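Local coordinates for uncharacterized GST-like proteinprotein (Pseudomonas syringae pv. tomato, PDB 3IC8), which is of unknown function but has the two domains of a glutathione S-transferase and probably binds glutathione, at residues T11-E16 / L189-Q194; L43-G48 / R288-A293. All blocks are in the same frame, centred on the assembly; numbering follows the deposited sequence.

Each contact uses a piece of the thioredoxin-like N-terminal domain, the loop after strand 4-8 in contact 1 and helix 41-47 in contact 2; they share no helix or strand, and their centres lie about 30 Å apart, with about 12 Å between nearest atoms. Contact 1 is buried and joins its loop to helix 180-193 of the all-helical C-terminal domain, close to a second subunit. Contact 2, only partly buried, binds its helix to the end of strand 284-290, and no other subunit touches it. Their chemistry differs accordingly: contact 1 is made mostly of aromatic and aliphatic groups, whereas contact 2 depends on an arginine bonded to a carbonyl oxygen near a helix end and salt-bridged to an aspartate.

Contact 1 of 2, residues T11-E16 / L189-Q194; sequences TSLFAE and LWFLKQ
Leu13 is the central side chain, meeting Trp190, Phe191 and Gln194 together. Its CB lies 3.6 Å from Phe191 CE1, while CD2 reaches Trp190 NE1 at 3.6 Å and runs past the chain of Gln194, which also packs on Leu13 of the second subunit. Phe191 turns its ring edge into the face of Phe14 in a T-shaped stack, centroids 5.0 Å apart and planes at 66°; Phe191 CZ stands 3.8 Å above the centre of the Phe14 ring. On the Trp190 indole, Glu16 CG sits over the five-membered ring in a CH-pi contact, 3.9 Å from its centroid. Trp190 NE1, buried here, has no polar partner in the model. Glu16 has CG anti to its backbone N (chi1 -173°) and bends at chi2, which lays CG on the indole face and leaves the carboxylate to bond His220 and pair with Arg19. Phe14 O receives a weak hydrogen bond from His187, whose ring also meets Phe191. The contact lies at the interface of the two GST domains: Phe14 packs on Phe103 of helix 88-110, and the loop between strand 4-8 and helix 16-25 faces helix 180-193.

Contact 2 of 2, residues L43-G48 / R288-A293; sequences LTALTG and REDNRA
Polar contacts centre on Arg288, whose guanidinium reaches the carbonyls at the C-terminal end of helix 41-47. Its NH1 donates to Ala45 O at 3.0 Å, nearly straight at 165°; the oxygen lies in the guanidinium plane, but the donor stands well above the carbonyl plane. NH2 adds a weak bond to the same oxygen, and NH1 is also 2.7 Å from Leu46 O. The positive group would probably be favoured by the negative end of the helix dipole. A salt bridge from Arg288 NH2 to Asp290 OD1, 3.1 Å, ties the guanidinium back to its own strand. Asp290 OD2 takes the backbone N of Ala293 at 3.1 Å through its anti lone pair, an Asx motif that holds the turn after strand 284-290. Gly48, the first residue past the helix, has a positive phi that suits glycine, and its CA lies 3.4 Å above the centre of the Arg288 guanidinium. Helix 41-47 is part of the thioredoxin-like GST domain, and residues 288-290 run roughly antiparallel to 43-47, at 150°. The apolar pair is Leu46 CD2 against Ala293 CB at 4.1 Å. Separately, Ala45 CB makes a van der Waals contact with Arg292 NH1. The far end of Arg292 makes a salt bridge with Asp42, while Ala45, Arg292 and Ala293 all pack on Ile232 of helix 228-237.

Contact 1 of 2, residues T11-E16 / L189-Q194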
loop_
_atom_site.group_PDB
_atom_site.type_symbol
_atom_site.label_atom_id
_atom_site.label_comp_id
_atom_site.label_asym_id
_atom_site.label_seq_id
_atom_site.Cartn_x
_atom_site.Cartn_y
_atom_site.Cartn_z
ATOM N N THR A 11 -16.761 17.566 -5.289
ATOM C CA THR A 11 -15.529 18.013 -4.714
ATOM C C THR A 11 -15.668 18.453 -3.273
ATOM O O THR A 11 -14.729 18.887 -2.687
ATOM C CB THR A 11 -14.911 19.117 -5.535
ATOM O OG1 THR A 11 -15.883 20.111 -5.795
ATOM C CG2 THR A 11 -14.442 18.585 -6.815
ATOM N N SER A 12 -16.851 18.330 -2.717
ATOM C CA SER A 12 -17.075 18.760 -1.362
ATOM C C SER A 12 -16.572 17.758 -0.354
ATOM O O SER A 12 -16.898 16.617 -0.385
ATOM C CB SER A 12 -18.545 19.044 -1.143
ATOM O OG SER A 12 -18.811 19.323 0.194
ATOM N N LEU A 13 -15.764 18.242 0.557
ATOM C CA LEU A 13 -15.241 17.494 1.667
ATOM C C LEU A 13 -16.354 17.050 2.546
ATOM O O LEU A 13 -16.272 16.051 3.178
ATOM C CB LEU A 13 -14.294 18.344 2.470
ATOM C CG LEU A 13 -13.032 18.842 1.811
ATOM C CD1 LEU A 13 -12.501 19.935 2.618
ATOM C CD2 LEU A 13 -12.053 17.755 1.756
ATOM N N PHE A 14 -17.398 17.839 2.582
ATOM C CA PHE A 14 -18.560 17.569 3.384
ATOM C C PHE A 14 -19.359 16.359 2.944
ATOM O O PHE A 14 -20.044 15.763 3.726
ATOM C CB PHE A 14 -19.411 18.815 3.533
ATOM C CG PHE A 14 -18.784 19.872 4.379
ATOM C CD1 PHE A 14 -19.051 19.964 5.701
ATOM C CD2 PHE A 14 -17.915 20.767 3.840
ATOM C CE1 PHE A 14 -18.470 20.906 6.439
ATOM C CE2 PHE A 14 -17.345 21.702 4.591
ATOM C CZ PHE A 14 -17.620 21.776 5.879
ATOM N N ALA A 15 -19.247 16.006 1.678
ATOM C CA ALA A 15 -19.954 14.907 1.095
ATOM C C ALA A 15 -19.156 13.629 1.018
ATOM O O ALA A 15 -19.587 12.695 0.419
ATOM C CB ALA A 15 -20.425 15.282 -0.245
ATOM N N GLU A 16 -17.967 13.617 1.573
ATOM C CA GLU A 16 -17.115 12.451 1.550
ATOM C C GLU A 16 -17.630 11.252 2.308
ATOM O O GLU A 16 -17.461 10.154 1.897
ATOM C CB GLU A 16 -15.703 12.814 1.956
ATOM C CG GLU A 16 -14.708 11.734 1.807
ATOM C CD GLU A 16 -14.336 11.421 0.382
ATOM O OE1 GLU A 16 -13.566 10.488 0.217
ATOM O OE2 GLU A 16 -14.793 12.077 -0.554
ATOM N N LEU A 189 -11.534 13.267 10.488
ATOM C CA LEU A 189 -10.108 13.248 10.268
ATOM C C LEU A 189 -9.698 13.616 8.860
ATOM O O LEU A 189 -8.630 14.078 8.627
ATOM C CB LEU A 189 -9.552 11.906 10.639
ATOM C CG LEU A 189 -9.880 11.545 12.055
ATOM C CD1 LEU A 189 -9.106 10.387 12.442
ATOM C CD2 LEU A 189 -9.602 12.665 12.968
ATOM N N TRP A 190 -10.583 13.363 7.930
ATOM C CA TRP A 190 -10.368 13.615 6.542
ATOM C C TRP A 190 -10.174 15.106 6.323
ATOM O O TRP A 190 -9.396 15.512 5.507
ATOM C CB TRP A 190 -11.536 13.042 5.761
ATOM C CG TRP A 190 -11.611 13.400 4.368
ATOM C CD1 TRP A 190 -12.547 14.134 3.791
ATOM C CD2 TRP A 190 -10.724 13.002 3.348
ATOM N NE1 TRP A 190 -12.314 14.251 2.473
ATOM C CE2 TRP A 190 -11.186 13.556 2.173
ATOM C CE3 TRP A 190 -9.567 12.239 3.323
ATOM C CZ2 TRP A 190 -10.544 13.389 0.988
ATOM C CZ3 TRP A 190 -8.937 12.065 2.146
ATOM C CH2 TRP A 190 -9.420 12.636 0.991
ATOM N N PHE A 191 -10.884 15.915 7.085
ATOM C CA PHE A 191 -10.711 17.345 7.016
ATOM C C PHE A 191 -9.305 17.752 7.427
ATOM O O PHE A 191 -8.708 18.570 6.798
ATOM C CB PHE A 191 -11.742 18.066 7.889
ATOM C CG PHE A 191 -13.109 18.115 7.307
ATOM C CD1 PHE A 191 -13.498 19.148 6.512
ATOM C CD2 PHE A 191 -14.011 17.134 7.564
ATOM C CE1 PHE A 191 -14.747 19.186 5.991
ATOM C CE2 PHE A 191 -15.241 17.165 7.032
ATOM C CZ PHE A 191 -15.613 18.189 6.248
ATOM N N LEU A 192 -8.786 17.170 8.486
ATOM C CA LEU A 192 -7.461 17.490 8.970
ATOM C C LEU A 192 -6.350 17.136 8.010
ATOM O O LEU A 192 -5.404 17.840 7.899
ATOM C CB LEU A 192 -7.197 16.889 10.326
ATOM C CG LEU A 192 -7.782 17.437 11.622
ATOM C CD1 LEU A 192 -8.055 18.880 11.695
ATOM C CD2 LEU A 192 -8.915 16.652 12.078
ATOM N N LYS A 193 -6.512 16.045 7.299
ATOM C CA LYS A 193 -5.551 15.542 6.356
ATOM C C LYS A 193 -5.318 16.446 5.155
ATOM O O LYS A 193 -4.352 16.329 4.495
ATOM C CB LYS A 193 -5.963 14.167 5.896
ATOM C CG LYS A 193 -5.868 13.115 6.939
ATOM C CD LYS A 193 -4.452 12.791 7.286
ATOM C CE LYS A 193 -3.941 11.671 6.454
ATOM N NZ LYS A 193 -2.574 11.344 6.782
ATOM N N GLN A 194 -6.235 17.357 4.922
ATOM C CA GLN A 194 -6.216 18.281 3.814
ATOM C C GLN A 194 -5.092 19.306 3.812
ATOM O O GLN A 194 -4.759 19.855 2.799
ATOM C CB GLN A 194 -7.557 18.986 3.699
ATOM C CG GLN A 194 -8.737 18.098 3.469
ATOM C CD GLN A 194 -8.531 17.099 2.390
ATOM O OE1 GLN A 194 -8.522 15.922 2.626
ATOM N NE2 GLN A 194 -8.351 17.569 1.197
#

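Contact 2 of 2, residues L43-G48 / R288-A293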
loop_
_atom_site.group_PDB
_atom_site.type_symbol
_atom_site.label_atom_id
_atom_site.label_comp_id
_atom_site.label_asym_id
_atom_site.label_seq_id
_atom_site.Cartn_x
_atom_site.Cartn_y
_atom_site.Cartn_z
ATOM N N LEU A 43 -33.056 19.687 -7.601
ATOM C CA LEU A 43 -33.039 19.054 -6.311
ATOM C C LEU A 43 -34.318 19.188 -5.516
ATOM O O LEU A 43 -34.849 18.213 -5.058
ATOM C CB LEU A 43 -31.891 19.623 -5.523
ATOM C CG LEU A 43 -31.244 18.852 -4.396
ATOM C CD1 LEU A 43 -31.582 19.476 -3.122
ATOM C CD2 LEU A 43 -31.592 17.423 -4.395
ATOM N N THR A 44 -34.831 20.395 -5.382
ATOM C CA THR A 44 -36.074 20.625 -4.658
ATOM C C THR A 44 -37.292 20.078 -5.356
ATOM O O THR A 44 -38.317 19.911 -4.764
ATOM C CB THR A 44 -36.300 22.065 -4.361
ATOM O OG1 THR A 44 -36.180 22.803 -5.558
ATOM C CG2 THR A 44 -35.283 22.553 -3.407
ATOM N N ALA A 45 -37.139 19.780 -6.627
ATOM C CA ALA A 45 -38.168 19.116 -7.350
ATOM C C ALA A 45 -38.434 17.768 -6.754
ATOM O O ALA A 45 -39.560 17.375 -6.675
ATOM C CB ALA A 45 -37.769 18.959 -8.760
ATOM N N LEU A 46 -37.394 17.091 -6.298
ATOM C CA LEU A 46 -37.559 15.889 -5.513
ATOM C C LEU A 46 -37.761 16.064 -4.017
ATOM O O LEU A 46 -38.653 15.519 -3.462
ATOM C CB LEU A 46 -36.384 14.966 -5.747
ATOM C CG LEU A 46 -35.890 14.789 -7.163
ATOM C CD1 LEU A 46 -34.532 14.249 -7.132
ATOM C CD2 LEU A 46 -36.763 13.905 -7.942
ATOM N N THR A 47 -36.913 16.815 -3.360
ATOM C CA THR A 47 -37.003 17.020 -1.928
ATOM C C THR A 47 -38.190 17.782 -1.381
ATOM O O THR A 47 -38.593 17.552 -0.276
ATOM C CB THR A 47 -35.769 17.643 -1.379
ATOM O OG1 THR A 47 -35.631 18.937 -1.929
ATOM C CG2 THR A 47 -34.590 16.829 -1.750
ATOM N N GLY A 48 -38.739 18.704 -2.139
ATOM C CA GLY A 48 -39.675 19.630 -1.563
ATOM C C GLY A 48 -39.022 20.816 -0.911
ATOM O O GLY A 48 -39.636 21.545 -0.185
ATOM N N ARG A 288 -45.612 13.981 -1.432
ATOM C CA ARG A 288 -45.828 15.254 -2.074
ATOM C C ARG A 288 -45.879 15.053 -3.562
ATOM O O ARG A 288 -45.356 14.103 -4.056
ATOM C CB ARG A 288 -44.738 16.239 -1.712
ATOM C CG ARG A 288 -43.368 15.724 -1.905
ATOM C CD ARG A 288 -42.362 16.766 -1.628
ATOM N NE ARG A 288 -42.413 17.837 -2.588
ATOM C CZ ARG A 288 -41.751 17.841 -3.727
ATOM N NH1 ARG A 288 -40.976 16.841 -4.042
ATOM N NH2 ARG A 288 -41.851 18.864 -4.533
ATOM N N GLU A 289 -46.519 15.957 -4.276
ATOM C CA GLU A 289 -46.630 15.834 -5.712
ATOM C C GLU A 289 -45.945 17.002 -6.377
ATOM O O GLU A 289 -46.217 18.117 -6.055
ATOM C CB GLU A 289 -48.101 15.780 -6.094
ATOM C CG GLU A 289 -48.381 15.619 -7.564
ATOM C CD GLU A 289 -49.809 15.203 -7.846
ATOM O OE1 GLU A 289 -50.662 15.347 -6.957
ATOM O OE2 GLU A 289 -50.079 14.728 -8.958
ATOM N N ASP A 290 -45.018 16.737 -7.274
ATOM C CA ASP A 290 -44.269 17.806 -7.880
ATOM C C ASP A 290 -44.631 17.953 -9.332
ATOM O O ASP A 290 -44.955 16.997 -9.977
ATOM C CB ASP A 290 -42.769 17.585 -7.735
ATOM C CG ASP A 290 -41.961 18.747 -8.234
ATOM O OD1 ASP A 290 -41.841 19.752 -7.534
ATOM O OD2 ASP A 290 -41.449 18.661 -9.344
ATOM N N ASN A 291 -44.586 19.172 -9.838
ATOM C CA ASN A 291 -45.041 19.407 -11.183
ATOM C C ASN A 291 -44.223 18.670 -12.216
ATOM O O ASN A 291 -44.774 18.090 -13.115
ATOM C CB ASN A 291 -45.030 20.900 -11.476
ATOM C CG ASN A 291 -46.299 21.594 -11.040
ATOM O OD1 ASN A 291 -47.330 20.975 -10.863
ATOM N ND2 ASN A 291 -46.223 22.896 -10.872
ATOM N N ARG A 292 -42.910 18.741 -12.130
ATOM C CA ARG A 292 -42.046 17.829 -12.854
ATOM C C ARG A 292 -41.892 16.386 -12.422
ATOM O O ARG A 292 -41.901 15.508 -13.238
ATOM C CB ARG A 292 -40.674 18.427 -13.029
ATOM C CG ARG A 292 -40.694 19.734 -13.702
ATOM C CD ARG A 292 -39.712 20.624 -13.076
ATOM N NE ARG A 292 -38.443 20.502 -13.741
ATOM C CZ ARG A 292 -37.286 20.680 -13.148
ATOM N NH1 ARG A 292 -37.229 20.990 -11.874
ATOM N NH2 ARG A 292 -36.196 20.558 -13.839
ATOM N N ALA A 293 -41.663 16.143 -11.147
ATOM C CA ALA A 293 -41.338 14.799 -10.692
ATOM C C ALA A 293 -42.499 13.892 -10.350
ATOM O O ALA A 293 -42.320 12.717 -10.177
ATOM C CB ALA A 293 -40.383 14.855 -9.560
#